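Tryptophan synthase alpha-subunit (Pyrococcus furiosus, PDB 1GEQ) catalyses the aldol cleavage of indoleglycerol phosphate to indole and glyceraldehyde 3-phosphate, the alpha-subunit half-reaction in the last step of tryptophan biosynthesis. Local coordinates at residues 29-34 with 240-245; 37-42 with 61-66; 147-152 with 183-188. All coordinates share one frame; numbering follows the deposited sequence.

Contact 1 of 3, residues 29-34 with 240-245; sequences DEYAGA and KKVEEL
Val242 CG1 and Glu243 OE2 both come obliquely at the ring of Tyr31, whereas one face of that ring carries CG of Glu30, 3.7 Å above the plane and displaced toward the rim. The Tyr31 side chain meets helix 235-246 at its root and at its hydroxyl. At the root, Tyr31 CB lies 3.6 Å from CG1 of Val242; at the far end, Tyr31 OH donates a hydrogen bond to OE2 of Glu243, 2.5 Å away. The ring and the Glu243 carboxylate are twisted 54° apart, and OE2 accepts through its anti lone pair, the one turned away from OE1. Glu243 reaches the hydroxyl with a chain extended beyond CG, and Glu243 CG also lies 3.8 Å from Tyr31 CE2. In the closed eight-stranded TIM barrel, this contact fastens the loop between helix 18-28 and strand 35-38 to the C-terminal helix, bringing the last helix beside an early loop. Val242 has neighbours beyond the tyrosine: CG1, anti to its backbone N (chi1 172°), faces Tyr31, and the side chain also touches Leu7 of strand 6-12 and Leu223 of helix 221-230. A phenylalanine here in place of Tyr31 would probably leave Glu243 OE2 without its hydroxyl donor and the carboxylate freer to turn. Lys239 and Leu246, on the same helix as Glu243, also touch the tyrosine side chain.

Contact 2 of 3, residues 37-42 with 61-66; sequences LGIPFS and NGFKLR
Pro40 and Phe63 meet through a CH-pi contact at the C-terminal end of strand 35-38, the end of a TIM barrel at which the active site lies. CG of Pro40 stands over one face of the Phe63 ring, 4.1 Å from its centroid and 27° off the normal. The two side chains cross at about a right angle, and the proline is set toward one side of the ring: Pro40 CG is 3.7 Å from Phe63 CD1, and Pro40 CD comes within 3.5 Å of Phe63 CE1. Phe63 CG is swung anti to the backbone N (chi1 172°), which carries the ring toward the strand; Ala13 and Ala68 also touch this side chain.

The remaining contacts are apolar. Ile39 offers its CG2 branch to both partners, approaching the Phe63 ring obliquely at 4.5 Å from CE1. Leu65, at the start of helix 65-76, crosses Ile39 obliquely as well. Ile39 also touches Leu85 and Thr87 of strand 83-87, while Pro40 rests on Ala58 and Leu59 of helix 49-60.

Just before Phe63, Gly62, at positive phi (80°), ends the preceding helix in a Schellman motif. The side chain of Pro40 is about 10 Å from that of Asp47, and that of Ile39 about 10 Å from that of Glu36, both proton acceptors, so the contact lies near the catalytic residues without including them. The nearest approach of Leu65 is by its CD1 methyl, 3.9 Å from Ile39 CG2.

Contact 3 of 3, residues 147-152 with 183-188; sequences ERLKVI and LRRAKR
Leu149 directs its CD1 methyl at the backbone of the neighbouring helix, 4.2 Å from CA of Ala186, and this is the more closely packed part of the contact. CD1 is anti to CA of Leu149 (chi2 173°), which extends the methyl toward Ala186. The same methyl lies 4.5 Å from Ala186 CB and 4.4 Å from NH2 of Arg185, whose guanidinium it approaches obliquely. Arg185, whose NH1 makes a salt bridge to Asp181 of its own helix, keeps its guanidinium beside Leu149. The CA atoms of Leu149 and Ala186 are 7.0 Å apart, a closeness consistent with the small alanine side chain. These are two consecutive outer helices of the TIM barrel, 146-155 and 177-189, with strand 159-163 between them in the chain; Ala186 rests on Leu162 of that strand, and Leu149 on Ala140 of strand 135-140. With 132 Å² buried in all, the helices touch over a small patch.

Toward solvent the pairing is looser and polar. Lys150 NZ and Arg188 NH2 stand 4.5 Å apart, two like charges whose mutual repulsion is probably eased because Arg188 NH2 also forms a salt bridge with Asp146.

Along the chain, contact 1 spans nearly the whole sequence, and contacts 2 and 3 follow one another within that span. Contact 1 joins the loop leading into strand 35-38 to the last helix; contact 2 begins on that same strand, so the two adjoin in sequence although their centres are 24 Å apart. Contact 3, between helices 146-155 and 177-189, lies 28 Å from contact 1 and 31 Å from contact 2, centre to centre, across the chain's centre from contact 2. All three belong to one closed barrel: contact 1 joins the last helix to an early loop, contact 2 lies nearest the catalytic residues, and contact 3 pairs neighbouring helices of its outer layer.

Contact 1 of 3, residues 29-34 with 240-245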
loop_
_atom_site.group_PDB
_atom_site.type_symbol
_atom_site.label_atom_id
_atom_site.label_comp_id
_atom_site.label_asym_id
_atom_site.label_seq_id
_atom_site.Cartn_x
_atom_site.Cartn_y
_atom_site.Cartn_z
ATOM N N ASP A 29 -2.685 14.239 0.372
ATOM C CA ASP A 29 -4.097 13.904 0.486
ATOM C C ASP A 29 -5.009 14.427 -0.630
ATOM O O ASP A 29 -5.853 13.688 -1.125
ATOM C CB ASP A 29 -4.642 14.375 1.831
ATOM C CG ASP A 29 -5.960 13.712 2.184
ATOM O OD1 ASP A 29 -6.774 14.331 2.895
ATOM O OD2 ASP A 29 -6.175 12.560 1.748
ATOM N N GLU A 30 -4.840 15.682 -1.035
ATOM C CA GLU A 30 -5.703 16.239 -2.077
ATOM C C GLU A 30 -5.571 15.568 -3.442
ATOM O O GLU A 30 -6.402 15.791 -4.318
ATOM C CB GLU A 30 -5.470 17.744 -2.242
ATOM C CG GLU A 30 -4.075 18.125 -2.681
ATOM C CD GLU A 30 -3.991 19.576 -3.130
ATOM O OE1 GLU A 30 -3.037 20.277 -2.728
ATOM O OE2 GLU A 30 -4.879 20.012 -3.893
ATOM N N TYR A 31 -4.542 14.750 -3.629
ATOM C CA TYR A 31 -4.360 14.074 -4.912
ATOM C C TYR A 31 -4.650 12.580 -4.807
ATOM O O TYR A 31 -4.777 11.901 -5.825
ATOM C CB TYR A 31 -2.920 14.207 -5.427
ATOM C CG TYR A 31 -2.334 15.594 -5.446
ATOM C CD1 TYR A 31 -1.472 16.018 -4.437
ATOM C CD2 TYR A 31 -2.586 16.462 -6.509
ATOM C CE1 TYR A 31 -0.865 17.271 -4.487
ATOM C CE2 TYR A 31 -1.987 17.721 -6.568
ATOM C CZ TYR A 31 -1.126 18.115 -5.552
ATOM O OH TYR A 31 -0.513 19.347 -5.609
ATOM N N ALA A 32 -4.762 12.079 -3.582
ATOM C CA ALA A 32 -4.963 10.652 -3.343
ATOM C C ALA A 32 -6.395 10.127 -3.285
ATOM O O ALA A 32 -7.286 10.773 -2.735
ATOM C CB ALA A 32 -4.237 10.263 -2.065
ATOM N N GLY A 33 -6.587 8.934 -3.844
ATOM C CA GLY A 33 -7.891 8.287 -3.827
ATOM C C GLY A 33 -7.876 7.348 -2.634
ATOM O O GLY A 33 -8.911 6.972 -2.098
ATOM N N ALA A 34 -6.666 6.970 -2.226
ATOM C CA ALA A 34 -6.443 6.098 -1.089
ATOM C C ALA A 34 -4.957 6.184 -0.753
ATOM O O ALA A 34 -4.165 6.645 -1.569
ATOM C CB ALA A 34 -6.824 4.657 -1.422
ATOM N N LYS A 240 5.079 17.846 -6.355
ATOM C CA LYS A 240 5.460 18.080 -7.740
ATOM C C LYS A 240 5.528 16.781 -8.536
ATOM O O LYS A 240 5.166 16.747 -9.708
ATOM C CB LYS A 240 6.802 18.814 -7.802
ATOM C CG LYS A 240 6.672 20.298 -7.502
ATOM C CD LYS A 240 6.028 21.025 -8.668
ATOM C CE LYS A 240 7.057 21.299 -9.759
ATOM N NZ LYS A 240 6.441 21.389 -11.116
ATOM N N LYS A 241 5.979 15.708 -7.895
ATOM C CA LYS A 241 6.069 14.425 -8.580
ATOM C C LYS A 241 4.673 13.843 -8.836
ATOM O O LYS A 241 4.404 13.321 -9.918
ATOM C CB LYS A 241 6.930 13.451 -7.764
ATOM C CG LYS A 241 6.945 12.029 -8.292
ATOM C CD LYS A 241 7.151 11.946 -9.802
ATOM C CE LYS A 241 8.607 11.803 -10.204
ATOM N NZ LYS A 241 8.706 11.218 -11.582
ATOM N N VAL A 242 3.791 13.921 -7.844
ATOM C CA VAL A 242 2.433 13.412 -8.017
ATOM C C VAL A 242 1.743 14.257 -9.086
ATOM O O VAL A 242 1.005 13.740 -9.922
ATOM C CB VAL A 242 1.625 13.481 -6.692
ATOM C CG1 VAL A 242 0.167 13.122 -6.943
ATOM C CG2 VAL A 242 2.229 12.527 -5.671
ATOM N N GLU A 243 2.000 15.563 -9.069
ATOM C CA GLU A 243 1.401 16.443 -10.056
ATOM C C GLU A 243 1.816 16.021 -11.456
ATOM O O GLU A 243 0.985 15.950 -12.364
ATOM C CB GLU A 243 1.807 17.893 -9.790
ATOM C CG GLU A 243 0.755 18.672 -9.036
ATOM C CD GLU A 243 1.248 20.024 -8.556
ATOM O OE1 GLU A 243 1.988 20.697 -9.305
ATOM O OE2 GLU A 243 0.881 20.414 -7.429
ATOM N N GLU A 244 3.100 15.731 -11.630
ATOM C CA GLU A 244 3.606 15.294 -12.923
ATOM C C GLU A 244 2.914 13.999 -13.361
ATOM O O GLU A 244 2.536 13.842 -14.523
ATOM C CB GLU A 244 5.115 15.060 -12.841
ATOM C CG GLU A 244 5.696 14.321 -14.042
ATOM C CD GLU A 244 7.074 13.737 -13.748
ATOM O OE1 GLU A 244 7.546 12.885 -14.533
ATOM O OE2 GLU A 244 7.681 14.136 -12.729
ATOM N N LEU A 245 2.756 13.071 -12.426
ATOM C CA LEU A 245 2.122 11.801 -12.740
ATOM C C LEU A 245 0.642 11.969 -13.058
ATOM O O LEU A 245 0.066 11.169 -13.794
ATOM C CB LEU A 245 2.307 10.827 -11.578
ATOM C CG LEU A 245 3.769 10.442 -11.331
ATOM C CD1 LEU A 245 3.862 9.524 -10.119
ATOM C CD2 LEU A 245 4.334 9.764 -12.572
#

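Contact 2 of 3, residues 37-42 with 61-66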
loop_
_atom_site.group_PDB
_atom_site.type_symbol
_atom_site.label_atom_id
_atom_site.label_comp_id
_atom_site.label_asym_id
_atom_site.label_seq_id
_atom_site.Cartn_x
_atom_site.Cartn_y
_atom_site.Cartn_z
ATOM N N LEU A 37 0.046 2.850 3.859
ATOM C CA LEU A 37 1.053 3.216 4.851
ATOM C C LEU A 37 1.784 1.947 5.259
ATOM O O LEU A 37 1.183 1.032 5.834
ATOM C CB LEU A 37 0.387 3.847 6.078
ATOM C CG LEU A 37 1.311 4.381 7.183
ATOM C CD1 LEU A 37 2.173 5.507 6.635
ATOM C CD2 LEU A 37 0.474 4.880 8.361
ATOM N N GLY A 38 3.080 1.897 4.971
ATOM C CA GLY A 38 3.851 0.709 5.291
ATOM C C GLY A 38 4.528 0.705 6.648
ATOM O O GLY A 38 5.139 1.694 7.063
ATOM N N ILE A 39 4.396 -0.418 7.339
ATOM C CA ILE A 39 5.001 -0.606 8.647
ATOM C C ILE A 39 6.378 -1.238 8.436
ATOM O O ILE A 39 6.485 -2.342 7.890
ATOM C CB ILE A 39 4.154 -1.548 9.520
ATOM C CG1 ILE A 39 2.810 -0.883 9.831
ATOM C CG2 ILE A 39 4.904 -1.894 10.808
ATOM C CD1 ILE A 39 1.887 -1.750 10.654
ATOM N N PRO A 40 7.438 -0.543 8.875
ATOM C CA PRO A 40 8.834 -0.985 8.764
ATOM C C PRO A 40 9.062 -2.376 9.331
ATOM O O PRO A 40 8.516 -2.732 10.372
ATOM C CB PRO A 40 9.599 0.079 9.554
ATOM C CG PRO A 40 8.748 1.296 9.411
ATOM C CD PRO A 40 7.352 0.758 9.562
ATOM N N PHE A 41 9.890 -3.152 8.642
ATOM C CA PHE A 41 10.223 -4.500 9.073
ATOM C C PHE A 41 11.698 -4.757 8.764
ATOM O O PHE A 41 12.201 -4.315 7.735
ATOM C CB PHE A 41 9.342 -5.517 8.353
ATOM C CG PHE A 41 9.582 -6.929 8.786
ATOM C CD1 PHE A 41 9.542 -7.268 10.139
ATOM C CD2 PHE A 41 9.856 -7.916 7.853
ATOM C CE1 PHE A 41 9.786 -8.575 10.559
ATOM C CE2 PHE A 41 10.099 -9.234 8.259
ATOM C CZ PHE A 41 10.061 -9.559 9.618
ATOM N N SER A 42 12.384 -5.467 9.656
ATOM C CA SER A 42 13.810 -5.737 9.487
ATOM C C SER A 42 14.183 -6.581 8.271
ATOM O O SER A 42 15.302 -6.479 7.774
ATOM C CB SER A 42 14.378 -6.378 10.758
ATOM O OG SER A 42 13.676 -7.565 11.085
ATOM N N ASN A 61 16.145 5.156 12.493
ATOM C CA ASN A 61 15.751 6.375 13.182
ATOM C C ASN A 61 14.914 6.066 14.423
ATOM O O ASN A 61 14.416 6.972 15.087
ATOM C CB ASN A 61 14.991 7.299 12.225
ATOM C CG ASN A 61 15.883 7.855 11.118
ATOM O OD1 ASN A 61 15.418 8.558 10.218
ATOM N ND2 ASN A 61 17.171 7.541 11.181
ATOM N N GLY A 62 14.765 4.782 14.728
ATOM C CA GLY A 62 14.023 4.375 15.913
ATOM C C GLY A 62 12.508 4.364 15.847
ATOM O O GLY A 62 11.840 4.875 16.746
ATOM N N PHE A 63 11.950 3.768 14.801
ATOM C CA PHE A 63 10.500 3.703 14.677
ATOM C C PHE A 63 9.911 2.639 15.593
ATOM O O PHE A 63 10.519 1.597 15.830
ATOM C CB PHE A 63 10.101 3.421 13.227
ATOM C CG PHE A 63 8.636 3.151 13.049
ATOM C CD1 PHE A 63 8.151 1.846 13.039
ATOM C CD2 PHE A 63 7.735 4.201 12.933
ATOM C CE1 PHE A 63 6.786 1.601 12.913
ATOM C CE2 PHE A 63 6.373 3.962 12.810
ATOM C CZ PHE A 63 5.900 2.658 12.799
ATOM N N LYS A 64 8.723 2.919 16.117
ATOM C CA LYS A 64 8.031 2.001 17.009
ATOM C C LYS A 64 6.685 1.646 16.399
ATOM O O LYS A 64 5.990 2.514 15.881
ATOM C CB LYS A 64 7.845 2.655 18.383
ATOM C CG LYS A 64 8.716 2.053 19.472
ATOM C CD LYS A 64 10.140 1.829 18.981
ATOM C CE LYS A 64 10.946 1.009 19.981
ATOM N NZ LYS A 64 12.131 0.367 19.349
ATOM N N LEU A 65 6.330 0.367 16.462
ATOM C CA LEU A 65 5.076 -0.125 15.894
ATOM C C LEU A 65 3.871 0.767 16.143
ATOM O O LEU A 65 3.170 1.142 15.204
ATOM C CB LEU A 65 4.756 -1.523 16.426
ATOM C CG LEU A 65 3.460 -2.125 15.871
ATOM C CD1 LEU A 65 3.665 -2.507 14.413
ATOM C CD2 LEU A 65 3.049 -3.342 16.686
ATOM N N ARG A 66 3.627 1.091 17.409
ATOM C CA ARG A 66 2.487 1.914 17.787
ATOM C C ARG A 66 2.487 3.306 17.168
ATOM O O ARG A 66 1.433 3.934 17.044
ATOM C CB ARG A 66 2.403 2.009 19.312
ATOM C CG ARG A 66 2.307 0.648 19.995
ATOM C CD ARG A 66 1.013 0.479 20.793
ATOM N NE ARG A 66 0.276 -0.723 20.402
ATOM C CZ ARG A 66 0.762 -1.962 20.455
ATOM N NH1 ARG A 66 1.998 -2.180 20.888
ATOM N NH2 ARG A 66 0.014 -2.985 20.068
#

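Contact 3 of 3, residues 147-152 with 183-188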
loop_
_atom_site.group_PDB
_atom_site.type_symbol
_atom_site.label_atom_id
_atom_site.label_comp_id
_atom_site.label_asym_id
_atom_site.label_seq_id
_atom_site.Cartn_x
_atom_site.Cartn_y
_atom_site.Cartn_z
ATOM N N GLU A 147 -6.491 -19.580 -11.403
ATOM C CA GLU A 147 -7.242 -20.241 -10.350
ATOM C C GLU A 147 -7.003 -19.601 -8.993
ATOM O O GLU A 147 -7.940 -19.444 -8.210
ATOM C CB GLU A 147 -6.891 -21.728 -10.285
ATOM C CG GLU A 147 -6.821 -22.404 -11.647
ATOM C CD GLU A 147 -5.534 -22.072 -12.373
ATOM O OE1 GLU A 147 -4.462 -22.471 -11.875
ATOM O OE2 GLU A 147 -5.586 -21.406 -13.429
ATOM N N ARG A 148 -5.756 -19.237 -8.707
ATOM C CA ARG A 148 -5.449 -18.612 -7.429
ATOM C C ARG A 148 -5.971 -17.170 -7.375
ATOM O O ARG A 148 -6.352 -16.691 -6.317
ATOM C CB ARG A 148 -3.943 -18.627 -7.161
ATOM C CG ARG A 148 -3.597 -18.566 -5.675
ATOM C CD ARG A 148 -2.108 -18.313 -5.420
ATOM N NE ARG A 148 -1.219 -19.216 -6.150
ATOM C CZ ARG A 148 -1.127 -20.528 -5.951
ATOM N NH1 ARG A 148 -1.881 -21.127 -5.038
ATOM N NH2 ARG A 148 -0.267 -21.245 -6.666
ATOM N N LEU A 149 -5.965 -16.476 -8.510
ATOM C CA LEU A 149 -6.485 -15.110 -8.549
ATOM C C LEU A 149 -7.961 -15.117 -8.136
ATOM O O LEU A 149 -8.431 -14.209 -7.452
ATOM C CB LEU A 149 -6.354 -14.515 -9.958
ATOM C CG LEU A 149 -5.095 -13.683 -10.236
ATOM C CD1 LEU A 149 -5.038 -13.320 -11.713
ATOM C CD2 LEU A 149 -5.102 -12.425 -9.375
ATOM N N LYS A 150 -8.685 -16.156 -8.553
ATOM C CA LYS A 150 -10.102 -16.268 -8.229
ATOM C C LYS A 150 -10.294 -16.451 -6.728
ATOM O O LYS A 150 -11.167 -15.826 -6.125
ATOM C CB LYS A 150 -10.729 -17.456 -8.955
ATOM C CG LYS A 150 -10.505 -17.470 -10.441
ATOM C CD LYS A 150 -11.234 -18.633 -11.080
ATOM C CE LYS A 150 -10.486 -19.110 -12.309
ATOM N NZ LYS A 150 -10.204 -17.997 -13.260
ATOM N N VAL A 151 -9.486 -17.319 -6.132
ATOM C CA VAL A 151 -9.586 -17.562 -4.697
ATOM C C VAL A 151 -9.298 -16.279 -3.937
ATOM O O VAL A 151 -10.028 -15.906 -3.014
ATOM C CB VAL A 151 -8.597 -18.657 -4.244
ATOM C CG1 VAL A 151 -8.612 -18.777 -2.728
ATOM C CG2 VAL A 151 -8.980 -19.990 -4.889
ATOM N N ILE A 152 -8.228 -15.601 -4.328
ATOM C CA ILE A 152 -7.854 -14.342 -3.690
ATOM C C ILE A 152 -8.987 -13.327 -3.808
ATOM O O ILE A 152 -9.325 -12.656 -2.834
ATOM C CB ILE A 152 -6.583 -13.756 -4.338
ATOM C CG1 ILE A 152 -5.377 -14.590 -3.909
ATOM C CG2 ILE A 152 -6.398 -12.297 -3.938
ATOM C CD1 ILE A 152 -4.150 -14.357 -4.766
ATOM N N LEU A 183 -2.282 -7.881 -15.197
ATOM C CA LEU A 183 -3.414 -6.954 -15.132
ATOM C C LEU A 183 -4.559 -7.421 -16.038
ATOM O O LEU A 183 -5.716 -7.443 -15.629
ATOM C CB LEU A 183 -2.963 -5.547 -15.544
ATOM C CG LEU A 183 -4.056 -4.471 -15.684
ATOM C CD1 LEU A 183 -4.855 -4.342 -14.384
ATOM C CD2 LEU A 183 -3.386 -3.166 -16.050
ATOM N N ARG A 184 -4.225 -7.800 -17.270
ATOM C CA ARG A 184 -5.223 -8.275 -18.224
ATOM C C ARG A 184 -5.995 -9.453 -17.638
ATOM O O ARG A 184 -7.227 -9.473 -17.649
ATOM C CB ARG A 184 -4.555 -8.717 -19.530
ATOM C CG ARG A 184 -5.548 -8.981 -20.656
ATOM C CD ARG A 184 -4.961 -9.854 -21.760
ATOM N NE ARG A 184 -4.855 -11.252 -21.341
ATOM C CZ ARG A 184 -3.709 -11.889 -21.115
ATOM N NH1 ARG A 184 -2.552 -11.258 -21.266
ATOM N NH2 ARG A 184 -3.724 -13.158 -20.735
ATOM N N ARG A 185 -5.255 -10.438 -17.135
ATOM C CA ARG A 185 -5.834 -11.629 -16.526
ATOM C C ARG A 185 -6.703 -11.264 -15.328
ATOM O O ARG A 185 -7.812 -11.777 -15.169
ATOM C CB ARG A 185 -4.710 -12.596 -16.091
ATOM C CG ARG A 185 -4.179 -13.473 -17.221
ATOM C CD ARG A 185 -2.765 -13.965 -16.955
ATOM N NE ARG A 185 -2.578 -14.428 -15.587
ATOM C CZ ARG A 185 -1.465 -14.246 -14.889
ATOM N NH1 ARG A 185 -0.437 -13.609 -15.421
ATOM N NH2 ARG A 185 -1.375 -14.702 -13.656
ATOM N N ALA A 186 -6.199 -10.370 -14.482
ATOM C CA ALA A 186 -6.945 -9.970 -13.298
ATOM C C ALA A 186 -8.301 -9.325 -13.623
ATOM O O ALA A 186 -9.302 -9.647 -12.995
ATOM C CB ALA A 186 -6.104 -9.022 -12.453
ATOM N N LYS A 187 -8.327 -8.426 -14.602
ATOM C CA LYS A 187 -9.566 -7.743 -14.976
ATOM C C LYS A 187 -10.589 -8.728 -15.536
ATOM O O LYS A 187 -11.785 -8.460 -15.522
ATOM C CB LYS A 187 -9.293 -6.635 -16.005
ATOM C CG LYS A 187 -8.400 -5.493 -15.500
ATOM C CD LYS A 187 -8.803 -5.017 -14.094
ATOM C CE LYS A 187 -10.300 -4.732 -13.984
ATOM N NZ LYS A 187 -10.723 -3.409 -14.493
ATOM N N ARG A 188 -10.114 -9.878 -15.994
ATOM C CA ARG A 188 -10.985 -10.902 -16.553
ATOM C C ARG A 188 -11.591 -11.779 -15.464
ATOM O O ARG A 188 -12.620 -12.419 -15.659
ATOM C CB ARG A 188 -10.180 -11.788 -17.505
ATOM C CG ARG A 188 -11.016 -12.709 -18.358
ATOM C CD ARG A 188 -10.137 -13.714 -19.084
ATOM N NE ARG A 188 -9.874 -14.889 -18.264
ATOM C CZ ARG A 188 -8.665 -15.312 -17.909
ATOM N NH1 ARG A 188 -7.585 -14.652 -18.300
ATOM N NH2 ARG A 188 -8.538 -16.406 -17.170
#